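Local coordinates for unique short US2 glycoprotein (Human herpesvirus 5, PDB 1IM3) that redirects newly made MHC class I heavy chains from the endoplasmic reticulum to the cytosol for proteasomal destruction, hiding infected cells from cytotoxic T lymphocytes, at residues 15-25 with 58-69. Sequence-based numbering, arbitrary orientation.
Sequences GKLFARGSIVG and ESLKWNVRNLDV
W62 lays its indole flat over G21 of the neighbouring antiparallel strand. G21 CA sits above the six-membered ring, 3.5 Å from its centroid, in a CH-pi contact. The ring reaches this position because CG of W62 lies between the backbone N and the carbonyl carbon (chi1 59°), which swings the indole across to the facing strand, and G21 has no side chain in its way. I23 meets the same ring at its edge, with CG1 3.9 Å from W62 CZ3.

Backbone pairing keeps a regular antiparallel register from I23-L60 through G21-W62 to A19-V64, where the V64 N bond to A19 O is short (2.7 Å) but bent. One extra residue then enters the 58-69 strand: N66 and L67 both face L17, a G1 beta bulge with N66 in a left-handed conformation. Within it, L67 N donates to L17 O almost straight (171°).

On the face of R20 and N63, the guanidinium grips one oxygen side-on: R20 NE lies 3.2 Å and R20 NH2 3.3 Å from N63 OD1, both from the same side of the amide, whose plane stands 80° to the guanidinium. F18 spreads its ring against the bulge, N66 N lying over the ring centre, 3.5 Å above its plane.

L17, A19, I23, L60, W62 and V64 line the other face; A19, I23 and W62 touch strand 75-82 of the second sheet, and W62 also meets F32. Strands 16-25 and 59-68 are the two central strands of a four-stranded sheet, one half of the immunoglobulin-like beta sandwich that forms the lumenal domain of US2.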
loop_
_atom_site.group_PDB
_atom_site.type_symbol
_atom_site.label_atom_id
_atom_site.label_comp_id
_atom_site.label_asym_id
_atom_site.label_seq_id
_atom_site.Cartn_x
_atom_site.Cartn_y
_atom_site.Cartn_z
ATOM N N GLY D 15 33.718 -8.097 10.702
ATOM C CA GLY D 15 32.680 -7.672 9.781
ATOM C C GLY D 15 31.582 -8.657 9.446
ATOM O O GLY D 15 30.886 -8.494 8.443
ATOM N N LYS D 16 31.426 -9.678 10.277
ATOM C CA LYS D 16 30.400 -10.677 10.061
ATOM C C LYS D 16 29.628 -10.947 11.359
ATOM O O LYS D 16 30.181 -10.934 12.458
ATOM C CB LYS D 16 31.029 -11.962 9.519
ATOM C CG LYS D 16 31.612 -11.814 8.117
ATOM C CD LYS D 16 32.112 -13.154 7.623
ATOM C CE LYS D 16 32.545 -13.109 6.170
ATOM N NZ LYS D 16 33.020 -14.464 5.730
ATOM N N LEU D 17 28.328 -11.170 11.221
ATOM C CA LEU D 17 27.478 -11.454 12.361
ATOM C C LEU D 17 27.219 -12.952 12.502
ATOM O O LEU D 17 27.051 -13.674 11.516
ATOM C CB LEU D 17 26.152 -10.710 12.200
ATOM C CG LEU D 17 25.004 -11.011 13.162
ATOM C CD1 LEU D 17 25.387 -10.561 14.562
ATOM C CD2 LEU D 17 23.743 -10.295 12.713
ATOM N N PHE D 18 27.222 -13.416 13.743
ATOM C CA PHE D 18 26.946 -14.819 14.067
ATOM C C PHE D 18 25.913 -14.704 15.174
ATOM O O PHE D 18 26.170 -14.058 16.189
ATOM C CB PHE D 18 28.191 -15.531 14.598
ATOM C CG PHE D 18 29.185 -15.885 13.540
ATOM C CD1 PHE D 18 29.270 -17.189 13.051
ATOM C CD2 PHE D 18 30.035 -14.913 13.020
ATOM C CE1 PHE D 18 30.194 -17.525 12.049
ATOM C CE2 PHE D 18 30.958 -15.231 12.024
ATOM C CZ PHE D 18 31.038 -16.541 11.536
ATOM N N ALA D 19 24.735 -15.286 14.972
ATOM C CA ALA D 19 23.689 -15.201 15.979
ATOM C C ALA D 19 22.968 -16.532 16.073
ATOM O O ALA D 19 22.582 -17.117 15.065
ATOM C CB ALA D 19 22.712 -14.102 15.624
ATOM N N ARG D 20 22.809 -17.005 17.303
ATOM C CA ARG D 20 22.153 -18.274 17.548
ATOM C C ARG D 20 21.072 -18.067 18.590
ATOM O O ARG D 20 21.249 -17.309 19.543
ATOM C CB ARG D 20 23.163 -19.302 18.052
ATOM C CG ARG D 20 22.568 -20.686 18.243
ATOM C CD ARG D 20 23.657 -21.684 18.563
ATOM N NE ARG D 20 24.705 -21.639 17.547
ATOM C CZ ARG D 20 25.872 -22.266 17.644
ATOM N NH1 ARG D 20 26.144 -22.990 18.722
ATOM N NH2 ARG D 20 26.765 -22.172 16.666
ATOM N N GLY D 21 19.944 -18.732 18.404
ATOM C CA GLY D 21 18.874 -18.589 19.354
ATOM C C GLY D 21 17.928 -19.755 19.209
ATOM O O GLY D 21 18.032 -20.555 18.277
ATOM N N SER D 22 16.993 -19.848 20.135
ATOM C CA SER D 22 16.032 -20.925 20.100
ATOM C C SER D 22 14.778 -20.521 20.841
ATOM O O SER D 22 14.835 -19.780 21.828
ATOM C CB SER D 22 16.629 -22.182 20.736
ATOM O OG SER D 22 15.643 -23.190 20.877
ATOM N N ILE D 23 13.649 -21.006 20.341
ATOM C CA ILE D 23 12.351 -20.744 20.944
ATOM C C ILE D 23 11.541 -22.034 20.823
ATOM O O ILE D 23 11.486 -22.626 19.743
ATOM C CB ILE D 23 11.614 -19.619 20.189
ATOM C CG1 ILE D 23 12.368 -18.300 20.379
ATOM C CG2 ILE D 23 10.175 -19.506 20.671
ATOM C CD1 ILE D 23 11.739 -17.134 19.686
ATOM N N VAL D 24 10.972 -22.529 21.917
ATOM C CA VAL D 24 10.140 -23.726 21.796
ATOM C C VAL D 24 8.724 -23.214 21.987
ATOM O O VAL D 24 8.521 -22.191 22.643
ATOM C CB VAL D 24 10.437 -24.843 22.866
ATOM C CG1 VAL D 24 11.775 -25.483 22.599
ATOM C CG2 VAL D 24 10.382 -24.278 24.265
ATOM N N GLY D 25 7.759 -23.912 21.395
ATOM C CA GLY D 25 6.360 -23.530 21.505
ATOM C C GLY D 25 5.566 -24.319 20.481
ATOM O O GLY D 25 6.141 -25.100 19.711
ATOM N N GLU D 58 6.658 -27.315 17.375
ATOM C CA GLU D 58 7.714 -27.523 18.363
ATOM C C GLU D 58 8.696 -26.393 18.613
ATOM O O GLU D 58 8.854 -25.951 19.740
ATOM C CB GLU D 58 8.546 -28.748 18.002
ATOM C CG GLU D 58 7.930 -30.079 18.355
ATOM C CD GLU D 58 8.788 -31.241 17.867
ATOM O OE1 GLU D 58 10.027 -31.201 18.063
ATOM O OE2 GLU D 58 8.233 -32.203 17.292
ATOM N N SER D 59 9.368 -25.935 17.562
ATOM C CA SER D 59 10.368 -24.917 17.750
ATOM C C SER D 59 10.830 -24.120 16.543
ATOM O O SER D 59 10.622 -24.484 15.382
ATOM C CB SER D 59 11.604 -25.566 18.336
ATOM O OG SER D 59 12.156 -26.459 17.378
ATOM N N LEU D 60 11.521 -23.034 16.861
ATOM C CA LEU D 60 12.097 -22.155 15.851
ATOM C C LEU D 60 13.508 -21.872 16.355
ATOM O O LEU D 60 13.709 -21.366 17.472
ATOM C CB LEU D 60 11.269 -20.870 15.729
ATOM C CG LEU D 60 11.537 -19.818 14.641
ATOM C CD1 LEU D 60 12.492 -18.829 15.175
ATOM C CD2 LEU D 60 12.057 -20.448 13.340
ATOM N N LYS D 61 14.492 -22.235 15.551
ATOM C CA LYS D 61 15.874 -22.010 15.932
ATOM C C LYS D 61 16.652 -21.330 14.816
ATOM O O LYS D 61 16.397 -21.542 13.617
ATOM C CB LYS D 61 16.545 -23.339 16.270
ATOM C CG LYS D 61 15.953 -24.033 17.482
ATOM C CD LYS D 61 16.543 -25.419 17.643
ATOM C CE LYS D 61 16.104 -26.066 18.950
ATOM N NZ LYS D 61 16.793 -27.371 19.149
ATOM N N TRP D 62 17.614 -20.506 15.209
ATOM C CA TRP D 62 18.423 -19.838 14.220
ATOM C C TRP D 62 19.889 -19.995 14.556
ATOM O O TRP D 62 20.261 -20.141 15.718
ATOM C CB TRP D 62 18.026 -18.365 14.098
ATOM C CG TRP D 62 18.133 -17.555 15.328
ATOM C CD1 TRP D 62 19.153 -16.718 15.659
ATOM C CD2 TRP D 62 17.136 -17.393 16.362
ATOM N NE1 TRP D 62 18.855 -16.038 16.819
ATOM C CE2 TRP D 62 17.628 -16.430 17.268
ATOM C CE3 TRP D 62 15.879 -17.955 16.594
ATOM C CZ2 TRP D 62 16.901 -16.015 18.399
ATOM C CZ3 TRP D 62 15.153 -17.545 17.712
ATOM C CH2 TRP D 62 15.664 -16.580 18.602
ATOM N N ASN D 63 20.709 -19.980 13.516
ATOM C CA ASN D 63 22.140 -20.151 13.622
ATOM C C ASN D 63 22.764 -19.339 12.484
ATOM O O ASN D 63 23.384 -19.876 11.568
ATOM C CB ASN D 63 22.498 -21.627 13.470
ATOM C CG ASN D 63 23.986 -21.888 13.687
ATOM O OD1 ASN D 63 24.649 -21.132 14.396
ATOM N ND2 ASN D 63 24.511 -22.963 13.092
ATOM N N VAL D 64 22.563 -18.038 12.553
ATOM C CA VAL D 64 23.067 -17.115 11.551
ATOM C C VAL D 64 24.589 -17.124 11.529
ATOM O O VAL D 64 25.230 -16.878 12.550
ATOM C CB VAL D 64 22.558 -15.696 11.840
ATOM C CG1 VAL D 64 23.124 -14.710 10.817
ATOM C CG2 VAL D 64 21.038 -15.685 11.794
ATOM N N ARG D 65 25.169 -17.415 10.376
ATOM C CA ARG D 65 26.620 -17.491 10.270
ATOM C C ARG D 65 27.174 -16.597 9.158
ATOM O O ARG D 65 26.641 -16.553 8.045
ATOM C CB ARG D 65 27.047 -18.955 10.053
ATOM C CG ARG D 65 26.701 -19.894 11.213
ATOM C CD ARG D 65 26.602 -21.346 10.774
ATOM N NE ARG D 65 25.349 -21.642 10.084
ATOM C CZ ARG D 65 25.012 -22.848 9.639
ATOM N NH1 ARG D 65 25.841 -23.871 9.813
ATOM N NH2 ARG D 65 23.846 -23.030 9.021
ATOM N N ASN D 66 28.208 -15.834 9.528
ATOM C CA ASN D 66 28.943 -14.927 8.638
ATOM C C ASN D 66 28.162 -13.865 7.916
ATOM O O ASN D 66 28.391 -13.607 6.748
ATOM C CB ASN D 66 29.693 -15.730 7.606
ATOM C CG ASN D 66 30.904 -16.360 8.176
ATOM O OD1 ASN D 66 31.896 -15.676 8.453
ATOM N ND2 ASN D 66 30.846 -17.676 8.389
ATOM N N LEU D 67 27.244 -13.240 8.620
ATOM C CA LEU D 67 26.431 -12.228 8.006
ATOM C C LEU D 67 27.162 -10.894 8.032
ATOM O O LEU D 67 27.446 -10.356 9.101
ATOM C CB LEU D 67 25.093 -12.137 8.743
ATOM C CG LEU D 67 24.153 -11.137 8.097
ATOM C CD1 LEU D 67 23.947 -11.494 6.621
ATOM C CD2 LEU D 67 22.854 -11.138 8.840
ATOM N N ASP D 68 27.480 -10.368 6.859
ATOM C CA ASP D 68 28.181 -9.093 6.808
ATOM C C ASP D 68 27.314 -7.996 7.391
ATOM O O ASP D 68 26.192 -7.787 6.960
ATOM C CB ASP D 68 28.546 -8.685 5.372
ATOM C CG ASP D 68 29.594 -9.581 4.741
ATOM O OD1 ASP D 68 30.395 -10.208 5.471
ATOM O OD2 ASP D 68 29.625 -9.642 3.491
ATOM N N VAL D 69 27.807 -7.324 8.409
ATOM C CA VAL D 69 27.058 -6.211 8.939
ATOM C C VAL D 69 28.023 -5.079 8.875
ATOM O O VAL D 69 29.230 -5.238 9.022
ATOM C CB VAL D 69 26.630 -6.363 10.399
ATOM C CG1 VAL D 69 25.554 -7.438 10.514
ATOM C CG2 VAL D 69 27.852 -6.643 11.268
#